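Local structure of IclR family transcriptional regulator (Brucella abortus, 5WHM) at residues R28-F36 with L62-L72; R124-V134 with R145-L153. The protein probably binds DNA through an N-terminal winged helix-turn-helix domain and acts as an IclR-type transcriptional repressor. One frame throughout, in Å; residues are numbered along the deposited sequence.

The two interactions follow one another along the chain and lie in different domains, their centres about 22 Å apart. Interaction 1 is a small, almost wholly apolar contact in the core of the helix-turn-helix domain, where helices 24-33 and 56-69 meet through apolar side chains, with Leu62 and Leu66 also resting on the backbone at Gly29. Interaction 2, near the centre of the chain and only partly buried, joins the sheet's outermost strand within this chain to its neighbour in the C-terminal domain, chiefly by backbone hydrogen bonds with side chains packed on both faces. The elements are not shared, yet the contacts touch: Arg34 forms a salt bridge with Asp125, and Glu31 another with Arg126. Each also reaches the second subunit.

Interaction 1. Residues R28-F36 with L62-L72; sequences RGLEVLRCF and LTHTLVRLGYL. With ACY (acetic acid), chain K; EDO (1,2-ethanediol), chain I.
Leu62 and Leu66, one turn apart, press against helix 24-33 in the helix-turn-helix core, where the axes of segments 28-33 and 62-69 cross at -77° and approach to 10.1 Å. The Leu62 branch ending in CD2 lies over the backbone at Gly29, 4.0 Å from Gly29 N, and its other branch, CD1, lodges between Arg28 CB and Val32 CG2. Val32 is the answering bump. Its CG1, anti to the backbone N (chi1 165°), points between Thr63 and Leu66, 3.9 Å from Leu66 CD1, while CG2 turns to Leu62. Thr63 offers only its methyl here; its hydroxyl is bonded to Asn45, and Ile48 of helix 45-52 also packs on Val32 and Thr63. Farther along, Leu33 CD2 lies 3.9 Å from Leu66 CD1 and also touches Leu72 CD2, thus bridging the helix and the start of strand 72-74. A Schellman motif at Gly70, whose phi is positive, ends helix 56-69, and Leu66 O accepts from both Tyr71 N and Leu72 N, which swings Leu72 back toward Leu33 and Phe36. Arg28, extended from CG to NE, reaches beyond the apolar surface to an acetic acid, probably from the crystallisation liquor. At the far end Leu72 CD2 makes an off-centre CH-pi contact with Phe36, 4.2 Å from the ring centroid and 3.7 Å from CE1.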
loop_
_atom_site.group_PDB
_atom_site.type_symbol
_atom_site.label_atom_id
_atom_site.label_comp_id
_atom_site.label_asym_id
_atom_site.label_seq_id
_atom_site.Cartn_x
_atom_site.Cartn_y
_atom_site.Cartn_z
ATOM N N ARG C 28 -1.708 -3.382 19.681
ATOM C CA ARG C 28 -1.153 -2.092 20.076
ATOM C C ARG C 28 -0.153 -1.584 19.041
ATOM O O ARG C 28 -0.098 -0.383 18.758
ATOM C CB ARG C 28 -0.481 -2.198 21.445
ATOM C CG ARG C 28 -1.424 -2.351 22.646
ATOM C CD ARG C 28 -0.565 -2.514 23.916
ATOM N NE ARG C 28 -1.456 -2.535 25.066
ATOM C CZ ARG C 28 -1.068 -2.735 26.314
ATOM N NH1 ARG C 28 0.217 -2.952 26.584
ATOM N NH2 ARG C 28 -1.970 -2.721 27.270
ATOM N N GLY C 29 0.674 -2.479 18.496
ATOM C CA GLY C 29 1.601 -2.068 17.448
ATOM C C GLY C 29 0.899 -1.610 16.181
ATOM O O GLY C 29 1.323 -0.640 15.546
ATOM N N LEU C 30 -0.177 -2.301 15.785
ATOM C CA LEU C 30 -0.893 -1.855 14.584
ATOM C C LEU C 30 -1.609 -0.534 14.833
ATOM O O LEU C 30 -1.698 0.305 13.924
ATOM C CB LEU C 30 -1.890 -2.915 14.130
ATOM C CG LEU C 30 -1.176 -4.138 13.536
ATOM C CD1 LEU C 30 -2.123 -5.310 13.497
ATOM C CD2 LEU C 30 -0.721 -3.831 12.135
ATOM N N GLU C 31 -2.097 -0.323 16.057
ATOM C CA GLU C 31 -2.676 0.970 16.418
ATOM C C GLU C 31 -1.629 2.086 16.332
ATOM O O GLU C 31 -1.942 3.206 15.911
ATOM C CB GLU C 31 -3.259 0.864 17.820
ATOM C CG GLU C 31 -4.486 1.668 18.096
ATOM C CD GLU C 31 -5.605 1.530 17.042
ATOM O OE1 GLU C 31 -5.995 0.411 16.653
ATOM O OE2 GLU C 31 -6.108 2.573 16.618
ATOM N N VAL C 32 -0.381 1.809 16.736
ATOM C CA VAL C 32 0.709 2.766 16.529
ATOM C C VAL C 32 0.889 3.063 15.036
ATOM O O VAL C 32 0.990 4.222 14.624
ATOM C CB VAL C 32 2.024 2.237 17.153
ATOM C CG1 VAL C 32 3.248 3.048 16.631
ATOM C CG2 VAL C 32 1.957 2.265 18.704
ATOM N N LEU C 33 0.960 2.023 14.204
ATOM C CA LEU C 33 1.141 2.273 12.771
ATOM C C LEU C 33 -0.033 3.050 12.185
ATOM O O LEU C 33 0.159 3.857 11.268
ATOM C CB LEU C 33 1.314 0.960 12.009
ATOM C CG LEU C 33 2.631 0.227 12.261
ATOM C CD1 LEU C 33 2.563 -1.169 11.619
ATOM C CD2 LEU C 33 3.802 1.073 11.702
ATOM N N ARG C 34 -1.244 2.858 12.722
ATOM C CA ARG C 34 -2.397 3.615 12.211
ATOM C C ARG C 34 -2.355 5.097 12.574
ATOM O O ARG C 34 -3.175 5.865 12.048
ATOM C CB ARG C 34 -3.706 3.031 12.737
ATOM C CG ARG C 34 -4.116 1.697 12.143
ATOM C CD ARG C 34 -5.566 1.384 12.571
ATOM N NE ARG C 34 -6.100 0.171 11.953
ATOM C CZ ARG C 34 -6.948 0.157 10.921
ATOM N NH1 ARG C 34 -7.385 -1.008 10.424
ATOM N NH2 ARG C 34 -7.369 1.303 10.391
ATOM N N CYS C 35 -1.461 5.512 13.478
ATOM C CA CYS C 35 -1.349 6.932 13.820
ATOM C C CYS C 35 -0.812 7.747 12.661
ATOM O O CYS C 35 -1.021 8.959 12.619
ATOM C CB CYS C 35 -0.408 7.126 15.010
ATOM S SG CYS C 35 -1.133 6.623 16.549
ATOM N N PHE C 36 -0.063 7.108 11.763
ATOM C CA PHE C 36 0.535 7.775 10.613
ATOM C C PHE C 36 -0.484 7.825 9.487
ATOM O O PHE C 36 -1.135 6.818 9.173
ATOM C CB PHE C 36 1.812 7.050 10.175
ATOM C CG PHE C 36 2.903 7.063 11.226
ATOM C CD1 PHE C 36 2.903 6.128 12.243
ATOM C CD2 PHE C 36 3.914 8.025 11.204
ATOM C CE1 PHE C 36 3.888 6.139 13.238
ATOM C CE2 PHE C 36 4.919 8.031 12.171
ATOM C CZ PHE C 36 4.910 7.092 13.194
ATOM N N LEU C 62 7.093 -0.414 21.314
ATOM C CA LEU C 62 6.474 -0.707 20.022
ATOM C C LEU C 62 7.216 -0.027 18.873
ATOM O O LEU C 62 7.517 -0.671 17.851
ATOM C CB LEU C 62 4.994 -0.292 20.043
ATOM C CG LEU C 62 4.174 -1.047 21.092
ATOM C CD1 LEU C 62 2.811 -0.357 21.341
ATOM C CD2 LEU C 62 4.017 -2.487 20.632
ATOM N N THR C 63 7.539 1.266 19.028
ATOM C CA THR C 63 8.247 1.959 17.958
ATOM C C THR C 63 9.666 1.426 17.796
ATOM O O THR C 63 10.144 1.299 16.666
ATOM C CB THR C 63 8.264 3.483 18.169
ATOM O OG1 THR C 63 8.830 3.798 19.431
ATOM C CG2 THR C 63 6.826 4.121 18.095
ATOM N N HIS C 64 10.356 1.121 18.904
ATOM C CA HIS C 64 11.682 0.499 18.800
ATOM C C HIS C 64 11.617 -0.782 17.982
ATOM O O HIS C 64 12.442 -1.011 17.083
ATOM C CB HIS C 64 12.241 0.204 20.196
ATOM C CG HIS C 64 13.424 -0.718 20.183
ATOM N ND1 HIS C 64 14.700 -0.273 19.921
ATOM C CD2 HIS C 64 13.523 -2.054 20.396
ATOM C CE1 HIS C 64 15.544 -1.296 19.987
ATOM N NE2 HIS C 64 14.858 -2.387 20.290
ATOM N N THR C 65 10.631 -1.636 18.290
ATOM C CA THR C 65 10.439 -2.871 17.534
ATOM C C THR C 65 10.174 -2.589 16.050
ATOM O O THR C 65 10.738 -3.249 15.164
ATOM C CB THR C 65 9.277 -3.639 18.175
ATOM O OG1 THR C 65 9.618 -3.870 19.535
ATOM C CG2 THR C 65 8.989 -4.980 17.464
ATOM N N LEU C 66 9.277 -1.643 15.760
ATOM C CA LEU C 66 8.918 -1.363 14.372
ATOM C C LEU C 66 10.121 -0.825 13.595
ATOM O O LEU C 66 10.296 -1.145 12.415
ATOM C CB LEU C 66 7.722 -0.378 14.332
ATOM C CG LEU C 66 6.423 -1.002 14.853
ATOM C CD1 LEU C 66 5.326 0.092 15.140
ATOM C CD2 LEU C 66 5.897 -2.036 13.851
ATOM N N VAL C 67 10.971 -0.021 14.248
ATOM C CA VAL C 67 12.198 0.447 13.593
ATOM C C VAL C 67 13.154 -0.716 13.307
ATOM O O VAL C 67 13.696 -0.837 12.202
ATOM C CB VAL C 67 12.865 1.547 14.436
ATOM C CG1 VAL C 67 14.261 1.927 13.849
ATOM C CG2 VAL C 67 11.918 2.769 14.516
ATOM N N ARG C 68 13.375 -1.593 14.285
ATOM C CA ARG C 68 14.310 -2.688 14.017
ATOM C C ARG C 68 13.813 -3.573 12.880
ATOM O O ARG C 68 14.618 -4.162 12.152
ATOM C CB ARG C 68 14.552 -3.525 15.271
ATOM C CG ARG C 68 15.385 -2.813 16.310
ATOM C CD ARG C 68 16.034 -3.790 17.282
ATOM N NE ARG C 68 16.958 -4.703 16.615
ATOM C CZ ARG C 68 17.449 -5.800 17.180
ATOM N NH1 ARG C 68 17.078 -6.112 18.422
ATOM N NH2 ARG C 68 18.292 -6.587 16.503
ATOM N N LEU C 69 12.494 -3.670 12.710
ATOM C CA LEU C 69 11.912 -4.530 11.698
ATOM C C LEU C 69 11.855 -3.873 10.324
ATOM O O LEU C 69 11.665 -4.587 9.347
ATOM C CB LEU C 69 10.480 -4.933 12.122
ATOM C CG LEU C 69 10.307 -5.892 13.315
ATOM C CD1 LEU C 69 8.797 -5.943 13.759
ATOM C CD2 LEU C 69 10.797 -7.252 12.908
ATOM N N GLY C 70 12.006 -2.549 10.234
ATOM C CA GLY C 70 11.926 -1.854 8.959
ATOM C C GLY C 70 10.560 -1.290 8.614
ATOM O O GLY C 70 10.371 -0.871 7.470
ATOM N N TYR C 71 9.594 -1.292 9.550
ATOM C CA TYR C 71 8.279 -0.666 9.302
ATOM C C TYR C 71 8.241 0.805 9.672
ATOM O O TYR C 71 7.378 1.542 9.170
ATOM C CB TYR C 71 7.169 -1.373 10.094
ATOM C CG TYR C 71 7.104 -2.834 9.750
ATOM C CD1 TYR C 71 6.723 -3.248 8.464
ATOM C CD2 TYR C 71 7.419 -3.811 10.709
ATOM C CE1 TYR C 71 6.692 -4.593 8.128
ATOM C CE2 TYR C 71 7.383 -5.163 10.378
ATOM C CZ TYR C 71 7.014 -5.535 9.083
ATOM O OH TYR C 71 6.955 -6.870 8.737
ATOM N N LEU C 72 9.077 1.236 10.611
ATOM C CA LEU C 72 9.276 2.652 10.871
ATOM C C LEU C 72 10.729 2.979 10.607
ATOM O O LEU C 72 11.597 2.116 10.723
ATOM C CB LEU C 72 8.940 3.039 12.326
ATOM C CG LEU C 72 7.475 2.956 12.758
ATOM C CD1 LEU C 72 7.441 3.385 14.243
ATOM C CD2 LEU C 72 6.597 3.915 11.908
HETATM C C ACY K . 3.585 -3.842 24.500
HETATM O O ACY K . 2.376 -3.906 24.781
HETATM O OXT ACY K . 4.568 -3.294 25.085
HETATM C CH3 ACY K . 3.863 -4.570 23.269
HETATM C C1 EDO I . 12.847 -0.391 5.318
HETATM O O1 EDO I . 12.799 -1.820 5.335
HETATM C C2 EDO I . 14.290 0.087 5.183
HETATM O O2 EDO I . 15.079 -0.489 6.233
#

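Interaction 2. Residues R124-V134 with R145-L153; sequences RDRLSMVYLDV and RQIGSTLPL
Met129 and Leu151 form the central antiparallel hydrogen-bonded pair between strands 128-135 and 150-152. Met129 N donates to Leu151 O at 2.8 Å, nearly straight at 172°, and Leu151 N returns the bond to Met129 O. Beyond this pair Tyr131 N donates to Ser149 O, and Tyr131 O takes the N-H of Gly148 at 2.8 Å. At the other end Leu153 N makes only a weak bond to Leu127 O. A type II turn from Gln146 to Ser149 carries Gly148 at positive phi, and Gln146 O is gripped by both N and OG of Ser149.

Apolar packing divides between the two faces. Val130 and Thr150 lie side by side on one, their CG2 methyls meeting. On the other, Met129, present as selenomethionine and bent at chi2 and chi3, folds its selenium against Leu153 CD1 at 3.5 Å; Val158 and Cys162 of helix 157-165 also pack on it. Leu153 CD2 touches Arg124 CD. At the turn, Ile147 CD1 lies over the backbone of Leu132 and Asp133, 3.7 Å from Leu132 O.

Contacts with the Tyr131 ring come from Leu151 and Arg145. Leu151 CD1 approaches CE1 obliquely at 3.5 Å, and Arg145 CB lies 3.6 Å from CE2. The Arg145 guanidinium stands 84° from the ring plane, too distant for more than a weak cation-pi attraction; its NE is buried without a partner. Tyr131 OH is hydrogen-bonded to Asn234 of the same sheet.

Leu132 and Asp133 both face Met121 in a classic beta bulge, and Asp133 bridges to Arg101 and to Arg145 of the second subunit. The arrangement brings in the outermost strand, within this chain, of the antiparallel six-stranded sheet of the IclR C-terminal domain, a member of the GAF clan.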
loop_
_atom_site.group_PDB
_atom_site.type_symbol
_atom_site.label_atom_id
_atom_site.label_comp_id
_atom_site.label_asym_id
_atom_site.label_seq_id
_atom_site.Cartn_x
_atom_site.Cartn_y
_atom_site.Cartn_z
ATOM N N ARG C 124 -14.824 -0.371 2.959
ATOM C CA ARG C 124 -14.704 0.278 4.255
ATOM C C ARG C 124 -13.512 -0.260 5.043
ATOM O O ARG C 124 -13.239 -1.466 5.026
ATOM C CB ARG C 124 -15.978 0.071 5.065
ATOM C CG ARG C 124 -15.945 0.761 6.415
ATOM C CD ARG C 124 -17.285 0.630 7.146
ATOM N NE ARG C 124 -17.534 -0.739 7.600
ATOM C CZ ARG C 124 -17.127 -1.225 8.772
ATOM N NH1 ARG C 124 -16.421 -0.475 9.614
ATOM N NH2 ARG C 124 -17.413 -2.472 9.099
ATOM N N ASP C 125 -12.817 0.641 5.745
ATOM C CA ASP C 125 -11.886 0.280 6.828
ATOM C C ASP C 125 -12.180 1.214 8.000
ATOM O O ASP C 125 -11.954 2.428 7.899
ATOM C CB ASP C 125 -10.400 0.366 6.393
ATOM C CG ASP C 125 -9.411 0.116 7.586
ATOM O OD1 ASP C 125 -8.781 1.070 8.098
ATOM O OD2 ASP C 125 -9.284 -1.050 8.033
ATOM N N ARG C 126 -12.719 0.644 9.086
ATOM C CA ARG C 126 -13.175 1.344 10.290
ATOM C C ARG C 126 -14.198 2.410 9.927
ATOM O O ARG C 126 -15.300 2.069 9.492
ATOM C CB ARG C 126 -12.013 1.948 11.089
ATOM C CG ARG C 126 -11.194 0.893 11.788
ATOM C CD ARG C 126 -10.377 1.473 12.923
ATOM N NE ARG C 126 -9.424 0.477 13.360
ATOM C CZ ARG C 126 -8.549 0.656 14.336
ATOM N NH1 ARG C 126 -8.488 1.815 14.991
ATOM N NH2 ARG C 126 -7.736 -0.331 14.644
ATOM N N LEU C 127 -13.850 3.690 10.082
ATOM C CA LEU C 127 -14.794 4.772 9.794
ATOM C C LEU C 127 -14.452 5.520 8.502
ATOM O O LEU C 127 -14.855 6.677 8.333
ATOM C CB LEU C 127 -14.865 5.738 10.984
ATOM C CG LEU C 127 -15.265 5.118 12.336
ATOM C CD1 LEU C 127 -15.034 6.069 13.528
ATOM C CD2 LEU C 127 -16.718 4.652 12.313
ATOM N N SER C 128 -13.724 4.879 7.578
ATOM C CA SER C 128 -13.359 5.477 6.302
ATOM C C SER C 128 -13.643 4.506 5.155
ATOM O O SER C 128 -13.755 3.293 5.349
ATOM C CB SER C 128 -11.866 5.882 6.279
ATOM O OG SER C 128 -11.577 6.881 7.255
HETATM N N MSE C 129 -13.784 5.066 3.958
HETATM C CA MSE C 129 -13.832 4.310 2.704
HETATM C C MSE C 129 -12.456 4.402 2.068
HETATM O O MSE C 129 -11.883 5.481 2.000
HETATM C CB MSE C 129 -14.916 4.879 1.756
HETATM C CG MSE C 129 -16.360 4.781 2.303
HETATM SE SE MSE C 129 -16.878 2.974 2.873
HETATM C CE MSE C 129 -16.883 2.116 1.129
ATOM N N VAL C 130 -11.900 3.265 1.647
ATOM C CA VAL C 130 -10.573 3.187 1.050
ATOM C C VAL C 130 -10.744 2.927 -0.444
ATOM O O VAL C 130 -11.364 1.936 -0.833
ATOM C CB VAL C 130 -9.746 2.054 1.696
ATOM C CG1 VAL C 130 -8.331 2.035 1.130
ATOM C CG2 VAL C 130 -9.742 2.207 3.233
ATOM N N TYR C 131 -10.127 3.757 -1.272
ATOM C CA TYR C 131 -10.178 3.558 -2.727
ATOM C C TYR C 131 -9.292 2.372 -3.159
ATOM O O TYR C 131 -8.073 2.392 -2.946
ATOM C CB TYR C 131 -9.712 4.835 -3.409
ATOM C CG TYR C 131 -10.814 5.850 -3.702
ATOM C CD1 TYR C 131 -12.075 5.748 -3.129
ATOM C CD2 TYR C 131 -10.594 6.860 -4.608
ATOM C CE1 TYR C 131 -13.080 6.671 -3.433
ATOM C CE2 TYR C 131 -11.573 7.771 -4.918
ATOM C CZ TYR C 131 -12.809 7.684 -4.326
ATOM O OH TYR C 131 -13.760 8.620 -4.684
ATOM N N LEU C 132 -9.893 1.363 -3.796
ATOM C CA LEU C 132 -9.167 0.215 -4.339
ATOM C C LEU C 132 -8.769 0.413 -5.792
ATOM O O LEU C 132 -7.760 -0.163 -6.249
ATOM C CB LEU C 132 -10.033 -1.046 -4.234
ATOM C CG LEU C 132 -10.752 -1.210 -2.890
ATOM C CD1 LEU C 132 -11.741 -2.398 -2.888
ATOM C CD2 LEU C 132 -9.683 -1.386 -1.806
ATOM N N ASP C 133 -9.539 1.215 -6.524
ATOM C CA ASP C 133 -9.285 1.455 -7.930
ATOM C C ASP C 133 -10.017 2.741 -8.307
ATOM O O ASP C 133 -11.045 3.083 -7.704
ATOM C CB ASP C 133 -9.717 0.277 -8.831
ATOM C CG ASP C 133 -8.954 0.271 -10.159
ATOM O OD1 ASP C 133 -9.195 -0.594 -11.017
ATOM O OD2 ASP C 133 -8.067 1.140 -10.345
ATOM N N VAL C 134 -9.423 3.485 -9.230
ATOM C CA VAL C 134 -9.945 4.758 -9.720
ATOM C C VAL C 134 -9.631 4.819 -11.202
ATOM O O VAL C 134 -8.492 4.565 -11.612
ATOM C CB VAL C 134 -9.318 5.997 -9.042
ATOM C CG1 VAL C 134 -10.034 7.278 -9.523
ATOM C CG2 VAL C 134 -9.339 5.902 -7.560
ATOM N N ARG C 145 -7.673 10.763 -7.392
ATOM C CA ARG C 145 -7.504 10.283 -6.023
ATOM C C ARG C 145 -6.717 8.972 -6.044
ATOM O O ARG C 145 -6.801 8.184 -6.990
ATOM C CB ARG C 145 -8.855 10.110 -5.321
ATOM C CG ARG C 145 -9.557 11.468 -5.055
ATOM C CD ARG C 145 -10.671 11.398 -4.028
ATOM N NE ARG C 145 -10.219 10.943 -2.718
ATOM C CZ ARG C 145 -9.685 11.730 -1.783
ATOM N NH1 ARG C 145 -9.520 13.031 -2.011
ATOM N NH2 ARG C 145 -9.310 11.206 -0.613
ATOM N N GLN C 146 -5.921 8.756 -5.019
ATOM C CA GLN C 146 -4.922 7.709 -5.129
ATOM C C GLN C 146 -5.424 6.376 -4.546
ATOM O O GLN C 146 -6.345 6.319 -3.733
ATOM C CB GLN C 146 -3.635 8.147 -4.425
ATOM C CG GLN C 146 -3.019 9.412 -4.980
ATOM C CD GLN C 146 -2.408 9.166 -6.341
ATOM O OE1 GLN C 146 -1.483 8.364 -6.461
ATOM N NE2 GLN C 146 -2.935 9.827 -7.379
ATOM N N ILE C 147 -4.760 5.297 -4.959
ATOM C CA ILE C 147 -5.064 3.953 -4.485
ATOM C C ILE C 147 -4.720 3.885 -3.000
ATOM O O ILE C 147 -3.564 4.088 -2.617
ATOM C CB ILE C 147 -4.252 2.915 -5.284
ATOM C CG1 ILE C 147 -4.472 3.112 -6.785
ATOM C CG2 ILE C 147 -4.589 1.485 -4.860
ATOM C CD1 ILE C 147 -5.891 2.923 -7.194
ATOM N N GLY C 148 -5.701 3.561 -2.161
ATOM C CA GLY C 148 -5.478 3.545 -0.730
ATOM C C GLY C 148 -5.764 4.854 -0.014
ATOM O O GLY C 148 -5.694 4.881 1.213
ATOM N N SER C 149 -6.059 5.944 -0.738
ATOM C CA SER C 149 -6.569 7.146 -0.097
ATOM C C SER C 149 -7.951 6.850 0.469
ATOM O O SER C 149 -8.625 5.904 0.045
ATOM C CB SER C 149 -6.675 8.315 -1.090
ATOM O OG SER C 149 -7.587 7.996 -2.132
ATOM N N THR C 150 -8.394 7.688 1.404
ATOM C CA THR C 150 -9.637 7.429 2.106
ATOM C C THR C 150 -10.578 8.631 2.026
ATOM O O THR C 150 -10.156 9.762 1.784
ATOM C CB THR C 150 -9.400 7.094 3.572
ATOM O OG1 THR C 150 -8.742 8.200 4.193
ATOM C CG2 THR C 150 -8.520 5.808 3.723
ATOM N N LEU C 151 -11.853 8.355 2.261
ATOM C CA LEU C 151 -12.907 9.346 2.439
ATOM C C LEU C 151 -13.647 9.042 3.728
ATOM O O LEU C 151 -13.872 7.873 4.047
ATOM C CB LEU C 151 -13.917 9.325 1.281
ATOM C CG LEU C 151 -13.406 9.871 -0.052
ATOM C CD1 LEU C 151 -14.074 9.216 -1.234
ATOM C CD2 LEU C 151 -13.718 11.322 -0.092
ATOM N N PRO C 152 -14.089 10.070 4.455
ATOM C CA PRO C 152 -14.923 9.824 5.638
ATOM C C PRO C 152 -16.237 9.155 5.256
ATOM O O PRO C 152 -16.774 9.349 4.162
ATOM C CB PRO C 152 -15.156 11.230 6.217
ATOM C CG PRO C 152 -15.020 12.152 5.011
ATOM C CD PRO C 152 -13.920 11.508 4.177
ATOM N N LEU C 153 -16.774 8.395 6.206
ATOM C CA LEU C 153 -17.966 7.589 5.972
ATOM C C LEU C 153 -19.210 8.451 5.751
ATOM O O LEU C 153 -19.936 8.268 4.770
ATOM C CB LEU C 153 -18.164 6.646 7.163
ATOM C CG LEU C 153 -18.562 5.192 6.941
ATOM C CD1 LEU C 153 -17.656 4.591 5.918
ATOM C CD2 LEU C 153 -18.521 4.397 8.261
#